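RNA methyltransferase, TrmH family (Porphyromonas gingivalis, PDB 2I6D) probably transfers methyl groups to RNA as a knotted member of the TrmH family, although its particular substrate is not established. Local coordinates at residues Cys45-Gly50 and Asp63-Glu68; Leu106-Val111 and Val132-Gly137; Tyr180-Asp185 and Leu203-Glu208. One frame throughout, in Å; residues are numbered along the deposited sequence.

Contact 1 of 3, residues Cys45-Gly50 and Asp63-Glu68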
loop_
_atom_site.group_PDB
_atom_site.type_symbol
_atom_site.label_atom_id
_atom_site.label_comp_id
_atom_site.label_asym_id
_atom_site.label_seq_id
_atom_site.Cartn_x
_atom_site.Cartn_y
_atom_site.Cartn_z
ATOM N N CYS A 45 -16.134 -4.716 7.227
ATOM C CA CYS A 45 -15.939 -4.352 8.627
ATOM C C CYS A 45 -16.509 -5.423 9.587
ATOM O O CYS A 45 -17.677 -5.800 9.484
ATOM C CB CYS A 45 -16.531 -2.970 8.898
ATOM S SG CYS A 45 -16.275 -2.459 10.617
ATOM N N ARG A 46 -15.654 -5.899 10.492
ATOM C CA ARG A 46 -15.931 -6.935 11.490
ATOM C C ARG A 46 -16.344 -6.302 12.831
ATOM O O ARG A 46 -17.163 -6.831 13.580
ATOM C CB ARG A 46 -14.609 -7.707 11.667
ATOM C CG ARG A 46 -14.609 -8.990 12.488
ATOM C CD ARG A 46 -13.290 -9.735 12.225
ATOM N NE ARG A 46 -12.936 -10.684 13.272
ATOM C CZ ARG A 46 -11.955 -11.580 13.183
ATOM N NH1 ARG A 46 -11.715 -12.411 14.191
ATOM N NH2 ARG A 46 -11.220 -11.659 12.084
HETATM N N MSE A 47 -15.693 -5.182 13.143
HETATM C CA MSE A 47 -15.846 -4.533 14.433
HETATM C C MSE A 47 -15.583 -3.035 14.284
HETATM O O MSE A 47 -14.703 -2.628 13.526
HETATM C CB MSE A 47 -14.874 -5.154 15.433
HETATM C CG MSE A 47 -14.730 -4.396 16.728
HETATM SE SE MSE A 47 -13.788 -5.475 18.100
HETATM C CE MSE A 47 -15.349 -6.283 18.925
ATOM N N LEU A 48 -16.364 -2.231 15.001
ATOM C CA LEU A 48 -16.221 -0.774 14.975
ATOM C C LEU A 48 -16.423 -0.278 16.398
ATOM O O LEU A 48 -17.459 -0.511 17.004
ATOM C CB LEU A 48 -17.231 -0.149 14.020
ATOM C CG LEU A 48 -17.102 1.354 13.798
ATOM C CD1 LEU A 48 -15.752 1.703 13.131
ATOM C CD2 LEU A 48 -18.269 1.855 12.947
ATOM N N VAL A 49 -15.414 0.391 16.934
ATOM C CA VAL A 49 -15.394 0.777 18.351
ATOM C C VAL A 49 -15.118 2.277 18.369
ATOM O O VAL A 49 -14.167 2.745 17.728
ATOM C CB VAL A 49 -14.270 0.021 19.046
ATOM C CG1 VAL A 49 -13.987 0.568 20.397
ATOM C CG2 VAL A 49 -14.646 -1.462 19.161
ATOM N N GLY A 50 -15.966 3.041 19.035
ATOM C CA GLY A 50 -15.734 4.469 19.070
ATOM C C GLY A 50 -16.653 5.166 20.042
ATOM O O GLY A 50 -17.557 4.557 20.596
ATOM N N ASP A 63 -23.669 -5.855 9.611
ATOM C CA ASP A 63 -23.180 -7.062 10.283
ATOM C C ASP A 63 -21.806 -6.931 10.950
ATOM O O ASP A 63 -20.963 -7.817 10.840
ATOM C CB ASP A 63 -23.178 -8.251 9.306
ATOM C CG ASP A 63 -23.160 -9.588 10.022
ATOM O OD1 ASP A 63 -23.929 -9.748 10.996
ATOM O OD2 ASP A 63 -22.367 -10.461 9.624
ATOM N N ALA A 64 -21.582 -5.823 11.644
ATOM C CA ALA A 64 -20.368 -5.672 12.428
ATOM C C ALA A 64 -20.719 -5.596 13.906
ATOM O O ALA A 64 -21.827 -5.217 14.270
ATOM C CB ALA A 64 -19.576 -4.433 11.990
ATOM N N GLU A 65 -19.780 -5.984 14.752
ATOM C CA GLU A 65 -19.887 -5.669 16.162
ATOM C C GLU A 65 -19.486 -4.204 16.415
ATOM O O GLU A 65 -18.323 -3.815 16.218
ATOM C CB GLU A 65 -19.033 -6.609 16.985
ATOM C CG GLU A 65 -19.151 -6.347 18.453
ATOM C CD GLU A 65 -19.051 -7.606 19.257
ATOM O OE1 GLU A 65 -19.675 -7.643 20.336
ATOM O OE2 GLU A 65 -18.353 -8.549 18.800
ATOM N N VAL A 66 -20.464 -3.410 16.843
ATOM C CA VAL A 66 -20.281 -1.991 17.073
ATOM C C VAL A 66 -20.353 -1.718 18.567
ATOM O O VAL A 66 -21.333 -2.095 19.227
ATOM C CB VAL A 66 -21.349 -1.168 16.317
ATOM C CG1 VAL A 66 -21.197 0.312 16.615
ATOM C CG2 VAL A 66 -21.234 -1.428 14.815
ATOM N N VAL A 67 -19.304 -1.106 19.114
ATOM C CA VAL A 67 -19.251 -0.856 20.566
ATOM C C VAL A 67 -19.136 0.631 20.748
ATOM O O VAL A 67 -18.170 1.218 20.287
ATOM C CB VAL A 67 -18.050 -1.546 21.281
ATOM C CG1 VAL A 67 -18.125 -1.322 22.796
ATOM C CG2 VAL A 67 -17.992 -3.063 20.982
ATOM N N GLU A 68 -20.123 1.246 21.391
ATOM C CA GLU A 68 -20.026 2.666 21.696
ATOM C C GLU A 68 -19.343 2.799 23.046
ATOM O O GLU A 68 -19.810 2.227 24.031
ATOM C CB GLU A 68 -21.409 3.338 21.724
ATOM C CG GLU A 68 -21.387 4.824 22.127
ATOM C CD GLU A 68 -22.759 5.346 22.582
ATOM O OE1 GLU A 68 -23.677 5.400 21.737
ATOM O OE2 GLU A 68 -22.917 5.717 23.775
#
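The carbonyl oxygen of Glu-65 is gripped by two consecutive residues of the neighbouring strand: Leu-48 N donates a hydrogen bond to Glu-65 O at 2.8 Å, and Met-47 CA adds a C-H...O contact to the same atom at 3.1 Å. This is the parallel pairing of a beta-alpha-beta unit, in which strand 45-51 leads through helix 52-56 to edge strand 65-69. Further bonds run from Glu-65 N to Arg-46 O, from Val-67 N to Leu-48 O (2.9 Å) and from Gly-50 N to Val-67 O. In the first, the donor stands out of the carbonyl plane of Arg-46 by 37°, next to the classic bulge that Arg-46 and Met-47 form opposite Val-90. Helix 7-15 packs on the face bearing Met-47 and Glu-65, and Leu-55 of helix 52-56 on the face bearing Leu-48 and Val-66. Val-49 and Val-67 lie side by side, with Val-49 CG2 4.0 Å from Val-67 CB. Met-47 is a selenomethionine whose chain bends at SE (chi3 -92°); the turn brings its methyl alongside the Glu-65 side chain, with Met-47 CE 3.8 Å from both Glu-65 CG and Glu-65 OE2.

Contact 2 of 3, residues Leu106-Val111 and Val132-Gly137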
loop_
_atom_site.group_PDB
_atom_site.type_symbol
_atom_site.label_atom_id
_atom_site.label_comp_id
_atom_site.label_asym_id
_atom_site.label_seq_id
_atom_site.Cartn_x
_atom_site.Cartn_y
_atom_site.Cartn_z
ATOM N N LEU A 106 2.505 -0.882 -10.361
ATOM C CA LEU A 106 3.775 -0.808 -9.662
ATOM C C LEU A 106 4.105 -2.122 -9.010
ATOM O O LEU A 106 3.204 -2.817 -8.487
ATOM C CB LEU A 106 3.758 0.294 -8.589
ATOM C CG LEU A 106 3.332 1.656 -9.083
ATOM C CD1 LEU A 106 3.446 2.613 -7.878
ATOM C CD2 LEU A 106 4.211 2.093 -10.280
ATOM N N LEU A 107 5.383 -2.493 -9.083
ATOM C CA LEU A 107 5.874 -3.593 -8.288
ATOM C C LEU A 107 7.000 -3.068 -7.403
ATOM O O LEU A 107 7.970 -2.499 -7.893
ATOM C CB LEU A 107 6.369 -4.750 -9.169
ATOM C CG LEU A 107 6.779 -6.065 -8.469
ATOM C CD1 LEU A 107 8.118 -5.970 -7.777
ATOM C CD2 LEU A 107 5.770 -6.548 -7.491
ATOM N N LEU A 108 6.853 -3.265 -6.105
ATOM C CA LEU A 108 7.867 -2.847 -5.142
ATOM C C LEU A 108 8.686 -4.070 -4.786
ATOM O O LEU A 108 8.195 -4.974 -4.103
ATOM C CB LEU A 108 7.209 -2.276 -3.887
ATOM C CG LEU A 108 6.199 -1.149 -4.125
ATOM C CD1 LEU A 108 5.925 -0.494 -2.780
ATOM C CD2 LEU A 108 6.729 -0.119 -5.161
ATOM N N ASP A 109 9.935 -4.105 -5.250
ATOM C CA ASP A 109 10.836 -5.266 -5.008
ATOM C C ASP A 109 11.722 -4.981 -3.793
ATOM O O ASP A 109 12.739 -4.295 -3.939
ATOM C CB ASP A 109 11.751 -5.491 -6.236
ATOM C CG ASP A 109 12.742 -6.641 -6.052
ATOM O OD1 ASP A 109 12.455 -7.575 -5.273
ATOM O OD2 ASP A 109 13.814 -6.641 -6.721
ATOM N N GLY A 110 11.357 -5.492 -2.618
ATOM C CA GLY A 110 12.194 -5.330 -1.419
ATOM C C GLY A 110 12.244 -3.901 -0.895
ATOM O O GLY A 110 13.268 -3.454 -0.368
ATOM N N VAL A 111 11.121 -3.190 -1.009
ATOM C CA VAL A 111 11.000 -1.830 -0.480
ATOM C C VAL A 111 10.518 -2.003 0.965
ATOM O O VAL A 111 9.308 -2.115 1.243
ATOM C CB VAL A 111 10.043 -0.969 -1.316
ATOM C CG1 VAL A 111 9.875 0.433 -0.678
ATOM C CG2 VAL A 111 10.589 -0.808 -2.727
ATOM N N VAL A 132 -0.916 -2.072 -6.951
ATOM C CA VAL A 132 0.469 -1.996 -6.446
ATOM C C VAL A 132 0.775 -3.389 -5.911
ATOM O O VAL A 132 0.095 -3.905 -5.002
ATOM C CB VAL A 132 0.679 -0.915 -5.331
ATOM C CG1 VAL A 132 2.077 -1.030 -4.708
ATOM C CG2 VAL A 132 0.457 0.516 -5.880
ATOM N N TRP A 133 1.800 -4.008 -6.479
ATOM C CA TRP A 133 2.194 -5.320 -6.042
ATOM C C TRP A 133 3.399 -5.212 -5.137
ATOM O O TRP A 133 4.239 -4.321 -5.316
ATOM C CB TRP A 133 2.582 -6.207 -7.240
ATOM C CG TRP A 133 1.554 -6.391 -8.324
ATOM C CD1 TRP A 133 0.200 -6.140 -8.273
ATOM C CD2 TRP A 133 1.821 -6.951 -9.585
ATOM N NE1 TRP A 133 -0.373 -6.477 -9.485
ATOM C CE2 TRP A 133 0.612 -6.972 -10.309
ATOM C CE3 TRP A 133 2.997 -7.409 -10.201
ATOM C CZ2 TRP A 133 0.537 -7.440 -11.625
ATOM C CZ3 TRP A 133 2.925 -7.886 -11.518
ATOM C CH2 TRP A 133 1.686 -7.907 -12.206
ATOM N N LEU A 134 3.498 -6.117 -4.177
ATOM C CA LEU A 134 4.570 -6.061 -3.188
ATOM C C LEU A 134 5.397 -7.336 -3.231
ATOM O O LEU A 134 4.909 -8.448 -2.956
ATOM C CB LEU A 134 3.981 -5.808 -1.784
ATOM C CG LEU A 134 3.262 -4.467 -1.862
ATOM C CD1 LEU A 134 1.783 -4.530 -1.455
ATOM C CD2 LEU A 134 4.027 -3.325 -1.219
ATOM N N GLY A 135 6.656 -7.200 -3.604
ATOM C CA GLY A 135 7.504 -8.380 -3.718
ATOM C C GLY A 135 8.211 -8.730 -2.432
ATOM O O GLY A 135 7.935 -8.152 -1.381
ATOM N N THR A 136 9.158 -9.660 -2.553
ATOM C CA THR A 136 9.939 -10.202 -1.465
ATOM C C THR A 136 10.524 -9.122 -0.569
ATOM O O THR A 136 11.287 -8.285 -1.030
ATOM C CB THR A 136 11.118 -11.061 -2.034
ATOM O OG1 THR A 136 10.585 -12.142 -2.808
ATOM C CG2 THR A 136 12.022 -11.625 -0.916
ATOM N N GLY A 137 10.157 -9.147 0.703
ATOM C CA GLY A 137 10.799 -8.289 1.677
ATOM C C GLY A 137 10.228 -6.881 1.758
ATOM O O GLY A 137 10.708 -6.080 2.547
HETATM O O HOH W 1 10.562 -9.275 -5.110
HETATM O O HOH W 2 13.944 -8.224 -2.963
#
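Leu-106 to Leu-108 pair in parallel with Val-132 to Leu-134 through alternating backbone bonds. Trp-133 N reaches Leu-106 O at 2.7 Å; Leu-108 N returns to Trp-133 O at 2.9 Å, and Gly-135 N extends the series to Leu-108 O at 2.8 Å. Beyond the paired strands, water takes over. Asp-109 OD1 accepts from two waters: one also accepts from Thr-136 N, while the other donates a longer bond to Thr-136 O (3.3 Å). The second carboxylate oxygen, OD2, is held by Ser-213 N, which leaves both ends of the group tied.

Apolar contacts fall on the two faces of the sheet. On one, Leu-108 CG stands beside its backbone N (chi1 -54°), and CD1 is the branch that meets Leu-134 CD2, at 3.7 Å, the two side chains pointing the same way; Leu-108 CG is 4.2 Å from Val-132 CG1, and Val-117 and Ala-124 of helix 114-127 pack on this face. On the other, in one of its two conformers Leu-107 crosses Trp-133 at about a right angle, with CD2 near the indole edge, a placement to be read with caution; Trp-133 NE1 is bound to Val-100 O. Strand 104-109, helix 114-127 and strand 131-134 form a beta-alpha-beta unit in the central parallel sheet of the SPOUT methyltransferase fold.

Contact 3 of 3, residues Tyr180-Asp185 and Leu203-Glu208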
loop_
_atom_site.group_PDB
_atom_site.type_symbol
_atom_site.label_atom_id
_atom_site.label_comp_id
_atom_site.label_asym_id
_atom_site.label_seq_id
_atom_site.Cartn_x
_atom_site.Cartn_y
_atom_site.Cartn_z
ATOM N N TYR A 180 8.888 -2.607 -17.092
ATOM C CA TYR A 180 9.854 -1.529 -16.941
ATOM C C TYR A 180 10.474 -1.623 -15.555
ATOM O O TYR A 180 9.857 -2.158 -14.617
ATOM C CB TYR A 180 9.138 -0.179 -17.087
ATOM C CG TYR A 180 8.599 0.033 -18.462
ATOM C CD1 TYR A 180 7.314 -0.388 -18.801
ATOM C CD2 TYR A 180 9.368 0.673 -19.431
ATOM C CE1 TYR A 180 6.819 -0.194 -20.077
ATOM C CE2 TYR A 180 8.885 0.881 -20.703
ATOM C CZ TYR A 180 7.604 0.445 -21.018
ATOM O OH TYR A 180 7.112 0.625 -22.291
ATOM N N GLY A 181 11.701 -1.144 -15.440
ATOM C CA GLY A 181 12.408 -1.113 -14.156
ATOM C C GLY A 181 13.210 0.157 -14.012
ATOM O O GLY A 181 13.800 0.646 -14.989
ATOM N N ALA A 182 13.273 0.671 -12.782
ATOM C CA ALA A 182 14.026 1.883 -12.486
ATOM C C ALA A 182 15.448 1.503 -12.050
ATOM O O ALA A 182 15.626 0.765 -11.061
ATOM C CB ALA A 182 13.327 2.673 -11.383
ATOM N N PHE A 183 16.437 1.959 -12.820
ATOM C CA PHE A 183 17.838 1.603 -12.591
ATOM C C PHE A 183 18.693 2.842 -12.645
ATOM O O PHE A 183 18.248 3.880 -13.132
ATOM C CB PHE A 183 18.328 0.646 -13.668
ATOM C CG PHE A 183 17.703 -0.724 -13.585
ATOM C CD1 PHE A 183 18.248 -1.703 -12.755
ATOM C CD2 PHE A 183 16.580 -1.032 -14.340
ATOM C CE1 PHE A 183 17.663 -2.983 -12.679
ATOM C CE2 PHE A 183 15.994 -2.288 -14.275
ATOM C CZ PHE A 183 16.555 -3.274 -13.451
ATOM N N LEU A 184 19.916 2.741 -12.144
ATOM C CA LEU A 184 20.839 3.863 -12.212
ATOM C C LEU A 184 21.476 3.982 -13.593
ATOM O O LEU A 184 22.001 5.034 -13.963
ATOM C CB LEU A 184 21.897 3.738 -11.116
ATOM C CG LEU A 184 21.344 3.887 -9.691
ATOM C CD1 LEU A 184 22.456 3.727 -8.642
ATOM C CD2 LEU A 184 20.599 5.232 -9.509
ATOM N N ASP A 185 21.450 2.876 -14.324
ATOM C CA ASP A 185 21.926 2.805 -15.707
ATOM C C ASP A 185 20.769 2.281 -16.554
ATOM O O ASP A 185 20.207 1.216 -16.255
ATOM C CB ASP A 185 23.121 1.845 -15.818
ATOM C CG ASP A 185 23.563 1.598 -17.266
ATOM O OD1 ASP A 185 22.690 1.405 -18.143
ATOM O OD2 ASP A 185 24.790 1.576 -17.527
ATOM N N LEU A 203 5.821 -1.591 -13.689
ATOM C CA LEU A 203 6.987 -0.777 -13.381
ATOM C C LEU A 203 7.555 -1.252 -12.057
ATOM O O LEU A 203 6.909 -1.168 -10.999
ATOM C CB LEU A 203 6.609 0.724 -13.282
ATOM C CG LEU A 203 7.678 1.679 -12.727
ATOM C CD1 LEU A 203 8.958 1.583 -13.586
ATOM C CD2 LEU A 203 7.131 3.131 -12.757
ATOM N N VAL A 204 8.776 -1.736 -12.126
ATOM C CA VAL A 204 9.425 -2.329 -10.964
ATOM C C VAL A 204 10.305 -1.293 -10.276
ATOM O O VAL A 204 11.152 -0.643 -10.927
ATOM C CB VAL A 204 10.310 -3.552 -11.354
ATOM C CG1 VAL A 204 10.974 -4.173 -10.085
ATOM C CG2 VAL A 204 9.464 -4.664 -12.147
ATOM N N LEU A 205 10.140 -1.177 -8.961
ATOM C CA LEU A 205 10.932 -0.252 -8.145
ATOM C C LEU A 205 11.621 -1.044 -7.030
ATOM O O LEU A 205 10.961 -1.812 -6.325
ATOM C CB LEU A 205 10.015 0.811 -7.546
ATOM C CG LEU A 205 9.421 1.622 -8.728
ATOM C CD1 LEU A 205 7.982 1.985 -8.513
ATOM C CD2 LEU A 205 10.316 2.838 -8.973
ATOM N N GLY A 206 12.932 -0.872 -6.871
ATOM C CA GLY A 206 13.658 -1.525 -5.764
ATOM C C GLY A 206 14.050 -0.547 -4.666
ATOM O O GLY A 206 13.901 0.649 -4.826
ATOM N N SER A 207 14.615 -1.027 -3.561
ATOM C CA SER A 207 15.101 -0.077 -2.556
ATOM C C SER A 207 16.312 0.671 -3.075
ATOM O O SER A 207 17.103 0.105 -3.813
ATOM C CB SER A 207 15.485 -0.769 -1.280
ATOM O OG SER A 207 16.670 -1.509 -1.484
ATOM N N GLU A 208 16.447 1.939 -2.676
ATOM C CA GLU A 208 17.650 2.734 -2.937
ATOM C C GLU A 208 18.916 2.077 -2.353
ATOM O O GLU A 208 20.000 2.217 -2.925
ATOM C CB GLU A 208 17.456 4.165 -2.423
ATOM C CG GLU A 208 18.708 4.891 -2.020
ATOM C CD GLU A 208 18.423 6.228 -1.359
ATOM O OE1 GLU A 208 17.389 6.372 -0.654
ATOM O OE2 GLU A 208 19.254 7.136 -1.546
HETATM O O HOH W 3 14.477 0.930 -8.447
#
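Strands 180-182 and 203-206 run parallel with their axes inclined at 24°, and two hydrogen bonds join them: Val-204 N to Tyr-180 O at 2.7 Å and Ala-182 N to Val-204 O at 3.1 Å. Next to the Tyr-180 carbonyl, Val-204 CG2 comes within 3.5 Å of Tyr-180 O. On the sheet face shared by Tyr-180 and Leu-203, Leu-203 CD1 packs 3.9 Å from Tyr-180 CB. The tyrosine ring leads away from strand 203-206 and meets Trp-253 edge-to-face. These strands are neighbours in the parallel sheet of the SPOUT domain, and helix 242-255 packs against them, with Leu-249 touching both Ala-182 and Leu-203. Ala-182 points its methyl toward the other strand, and Leu-205 CD2 meets Ala-182 CB at 3.9 Å. The CB bond of Leu-205 leads away from Ala-182, but CG, set beside the backbone N (chi1 -64°), lets the end of the side chain come back to it through CD2. Past Ala-182 the chains separate, and a water spans the widening gap, donating to Ala-182 O at 2.9 Å and accepting from Gly-206 N at 2.8 Å.

From the N terminus, contact 1 closes first, bringing strands 45-51 and 65-69 together in the mixed sheet of the MRM3-like region. The chain then enters the SpoU methylase region, where contact 2 closes over helix 114-127 and contact 3 follows across the segment from strand 179-182 to strand 201-206. The three closures are in series; none nests in or crosses another. Contact 1 stands apart, its centre about 32 Å from that of contact 2 and about 42 Å from that of contact 3. Contacts 2 and 3 belong to one parallel sheet: strands 104-109 and 201-206 are neighbours, joined by probable hydrogen bonds from Leu-205 N to Leu-107 O and from Asp-109 N to Leu-205 O.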